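Local coordinates for YchF GTP-binding protein (Schizosaccharomyces pombe, PDB 1NI3) that hydrolyses ATP and, less efficiently, GTP, and negatively regulates the G2/M transition of the cell cycle, at residues A[306-314]-A[379-387]. Sequence-based numbering, arbitrary orientation.
Sequences NLINYFTCG and MESGDIAHW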
# COMPACT_ATOMS: atom_id res chain seq x y z
N ASN A 306 4.26 0.36 -5.17
CA ASN A 306 5.22 0.07 -6.24
C ASN A 306 5.92 -1.27 -6.04
O ASN A 306 7.14 -1.38 -6.20
CB ASN A 306 6.28 1.17 -6.35
CG ASN A 306 5.86 2.30 -7.27
OD1 ASN A 306 5.32 2.06 -8.35
ND2 ASN A 306 6.12 3.53 -6.85
N LEU A 307 5.16 -2.29 -5.67
CA LEU A 307 5.76 -3.60 -5.47
C LEU A 307 5.32 -4.59 -6.55
O LEU A 307 4.23 -4.47 -7.13
CB LEU A 307 5.40 -4.12 -4.06
CG LEU A 307 5.95 -3.27 -2.91
CD1 LEU A 307 5.40 -3.74 -1.58
CD2 LEU A 307 7.47 -3.34 -2.91
N ILE A 308 6.22 -5.52 -6.86
CA ILE A 308 6.01 -6.57 -7.84
C ILE A 308 6.66 -7.80 -7.21
O ILE A 308 7.19 -7.72 -6.10
CB ILE A 308 6.76 -6.29 -9.16
CG1 ILE A 308 8.27 -6.18 -8.89
CG2 ILE A 308 6.26 -5.03 -9.80
CD1 ILE A 308 9.13 -6.25 -10.13
N ASN A 309 6.65 -8.93 -7.91
CA ASN A 309 7.24 -10.13 -7.35
C ASN A 309 7.74 -11.08 -8.41
O ASN A 309 7.42 -10.96 -9.60
CB ASN A 309 6.21 -10.86 -6.51
CG ASN A 309 5.08 -11.41 -7.36
OD1 ASN A 309 4.63 -10.75 -8.30
ND2 ASN A 309 4.63 -12.61 -7.04
N TYR A 310 8.54 -12.04 -7.97
CA TYR A 310 9.04 -13.08 -8.84
C TYR A 310 8.91 -14.32 -7.97
O TYR A 310 8.74 -14.20 -6.75
CB TYR A 310 10.49 -12.81 -9.24
CG TYR A 310 11.53 -13.01 -8.16
CD1 TYR A 310 12.00 -11.94 -7.41
CD2 TYR A 310 12.07 -14.27 -7.92
CE1 TYR A 310 13.00 -12.13 -6.45
CE2 TYR A 310 13.05 -14.47 -6.97
CZ TYR A 310 13.52 -13.39 -6.24
OH TYR A 310 14.51 -13.59 -5.32
N PHE A 311 8.95 -15.52 -8.55
CA PHE A 311 8.80 -16.73 -7.75
C PHE A 311 10.02 -17.61 -7.77
O PHE A 311 10.96 -17.39 -8.52
CB PHE A 311 7.62 -17.57 -8.23
CG PHE A 311 6.40 -16.78 -8.58
CD1 PHE A 311 6.23 -16.27 -9.85
CD2 PHE A 311 5.43 -16.54 -7.62
CE1 PHE A 311 5.11 -15.52 -10.17
CE2 PHE A 311 4.30 -15.79 -7.93
CZ PHE A 311 4.14 -15.28 -9.20
N THR A 312 9.99 -18.63 -6.92
CA THR A 312 11.05 -19.63 -6.87
C THR A 312 10.27 -20.92 -6.72
O THR A 312 9.85 -21.28 -5.62
CB THR A 312 12.05 -19.43 -5.70
OG1 THR A 312 11.37 -19.54 -4.45
CG2 THR A 312 12.74 -18.09 -5.80
N CYS A 313 10.06 -21.60 -7.84
CA CYS A 313 9.30 -22.85 -7.86
C CYS A 313 10.17 -24.10 -7.73
O CYS A 313 11.34 -24.12 -8.10
CB CYS A 313 8.49 -22.92 -9.14
SG CYS A 313 7.64 -21.38 -9.45
N GLY A 314 9.56 -25.15 -7.20
CA GLY A 314 10.25 -26.41 -7.01
C GLY A 314 9.32 -27.42 -6.37
O GLY A 314 8.47 -27.06 -5.55
N MSE A 379 14.38 -7.33 -12.85
CA MSE A 379 13.42 -8.42 -12.78
C MSE A 379 12.10 -8.03 -13.44
O MSE A 379 11.75 -6.85 -13.54
CB MSE A 379 13.16 -8.80 -11.32
CG MSE A 379 14.40 -9.17 -10.53
SE MSE A 379 15.21 -10.80 -11.19
CE MSE A 379 14.28 -12.11 -10.11
N GLU A 380 11.37 -9.03 -13.89
CA GLU A 380 10.09 -8.78 -14.52
C GLU A 380 9.02 -9.49 -13.70
O GLU A 380 9.15 -10.66 -13.33
CB GLU A 380 10.12 -9.28 -15.96
CG GLU A 380 11.16 -8.54 -16.81
CD GLU A 380 11.28 -9.08 -18.21
OE1 GLU A 380 10.25 -9.17 -18.92
OE2 GLU A 380 12.41 -9.41 -18.61
N SER A 381 7.95 -8.76 -13.41
CA SER A 381 6.85 -9.27 -12.62
C SER A 381 6.46 -10.65 -13.07
O SER A 381 6.14 -10.86 -14.24
CB SER A 381 5.65 -8.33 -12.74
OG SER A 381 4.63 -8.70 -11.84
N GLY A 382 6.51 -11.60 -12.15
CA GLY A 382 6.14 -12.96 -12.48
C GLY A 382 7.32 -13.86 -12.76
O GLY A 382 7.20 -15.09 -12.73
N ASP A 383 8.47 -13.27 -13.02
CA ASP A 383 9.66 -14.05 -13.32
C ASP A 383 9.88 -15.22 -12.35
O ASP A 383 9.70 -15.10 -11.13
CB ASP A 383 10.90 -13.14 -13.31
CG ASP A 383 11.17 -12.51 -14.68
OD1 ASP A 383 10.36 -12.73 -15.61
OD2 ASP A 383 12.20 -11.82 -14.82
N ILE A 384 10.25 -16.37 -12.90
CA ILE A 384 10.54 -17.56 -12.10
C ILE A 384 12.05 -17.63 -12.16
O ILE A 384 12.62 -17.90 -13.21
CB ILE A 384 9.97 -18.86 -12.72
CG1 ILE A 384 8.44 -18.89 -12.61
CG2 ILE A 384 10.54 -20.06 -11.98
CD1 ILE A 384 7.75 -17.84 -13.44
N ALA A 385 12.70 -17.37 -11.03
CA ALA A 385 14.15 -17.37 -11.00
C ALA A 385 14.77 -18.47 -10.17
O ALA A 385 14.10 -19.11 -9.36
CB ALA A 385 14.65 -16.01 -10.53
N HIS A 386 16.06 -18.68 -10.39
CA HIS A 386 16.82 -19.69 -9.67
C HIS A 386 18.29 -19.28 -9.53
O HIS A 386 19.00 -19.11 -10.53
CB HIS A 386 16.72 -21.04 -10.39
CG HIS A 386 17.86 -21.97 -10.09
ND1 HIS A 386 19.02 -21.97 -10.83
CD2 HIS A 386 18.04 -22.85 -9.08
CE1 HIS A 386 19.87 -22.83 -10.29
NE2 HIS A 386 19.31 -23.37 -9.23
N TRP A 387 18.74 -19.11 -8.29
CA TRP A 387 20.11 -18.71 -8.00
C TRP A 387 20.90 -19.93 -7.56
O TRP A 387 20.32 -20.90 -7.06
CB TRP A 387 20.15 -17.67 -6.87
CG TRP A 387 18.93 -16.78 -6.78
CD1 TRP A 387 18.00 -16.77 -5.78
CD2 TRP A 387 18.51 -15.79 -7.73
NE1 TRP A 387 17.02 -15.85 -6.06
CE2 TRP A 387 17.31 -15.23 -7.25
CE3 TRP A 387 19.02 -15.33 -8.95
CZ2 TRP A 387 16.61 -14.23 -7.94
CZ3 TRP A 387 18.33 -14.34 -9.64
CH2 TRP A 387 17.13 -13.80 -9.13
O HOH W 1 12.84 -21.80 -9.19
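Tyr310 meets Met379, Ala385 and Trp387 on the side of the paired backbones that turns to helix 329-336. CG of Tyr310 lies between its backbone N and carbonyl carbon (chi1 72°), and this swings the ring over 379-387. The CE methyl of Met379, a selenomethionine, sits over one face of the ring, 3.6 Å from its centroid, in a CH-pi contact. Bends at chi2 and chi3 curl the Met379 chain back to reach it. SE stays farther out above the same face, a longer Met-aromatic contact. Trp387 points its six-membered ring edge-on at Tyr310 in an offset edge-to-face pair, with planes at 81°. NE1 of Trp387 also gives a weak hydrogen bond to Tyr310 OH (3.5 Å). The stronger partner of that hydroxyl is the carbonyl O of Ala332. CB of Ala385 lies over the Trp387 ring, toward its rim, and touches Tyr310 CD2 at 4.1 Å.

Phe311 leaves on the other side, against helix 68-77. Its ring edge meets Gly382 O in the ring plane. Ile384 CG2 touches Cys313 SG.

Three backbone bonds join the segments. Gly382 N donates to Asn309 O (2.8 Å), Phe311 N to Asp383 O (2.7 Å) and Ala385 N to Phe311 O (3.1 Å). The type II turn from Glu380 to Asp383 brings Gly382 N to the first of them. Past the bridge, a water links Cys313 O to Ala385 O.

Strands 307-312 and 384-386 run in the same general sense, their axes 56° apart. Strand 317-324 flanks the first antiparallel, and 346-350 the second. First and last strands side by side at the centre, with a helix across one face, mark the ubiquitin-like beta-grasp fold of a TGS domain.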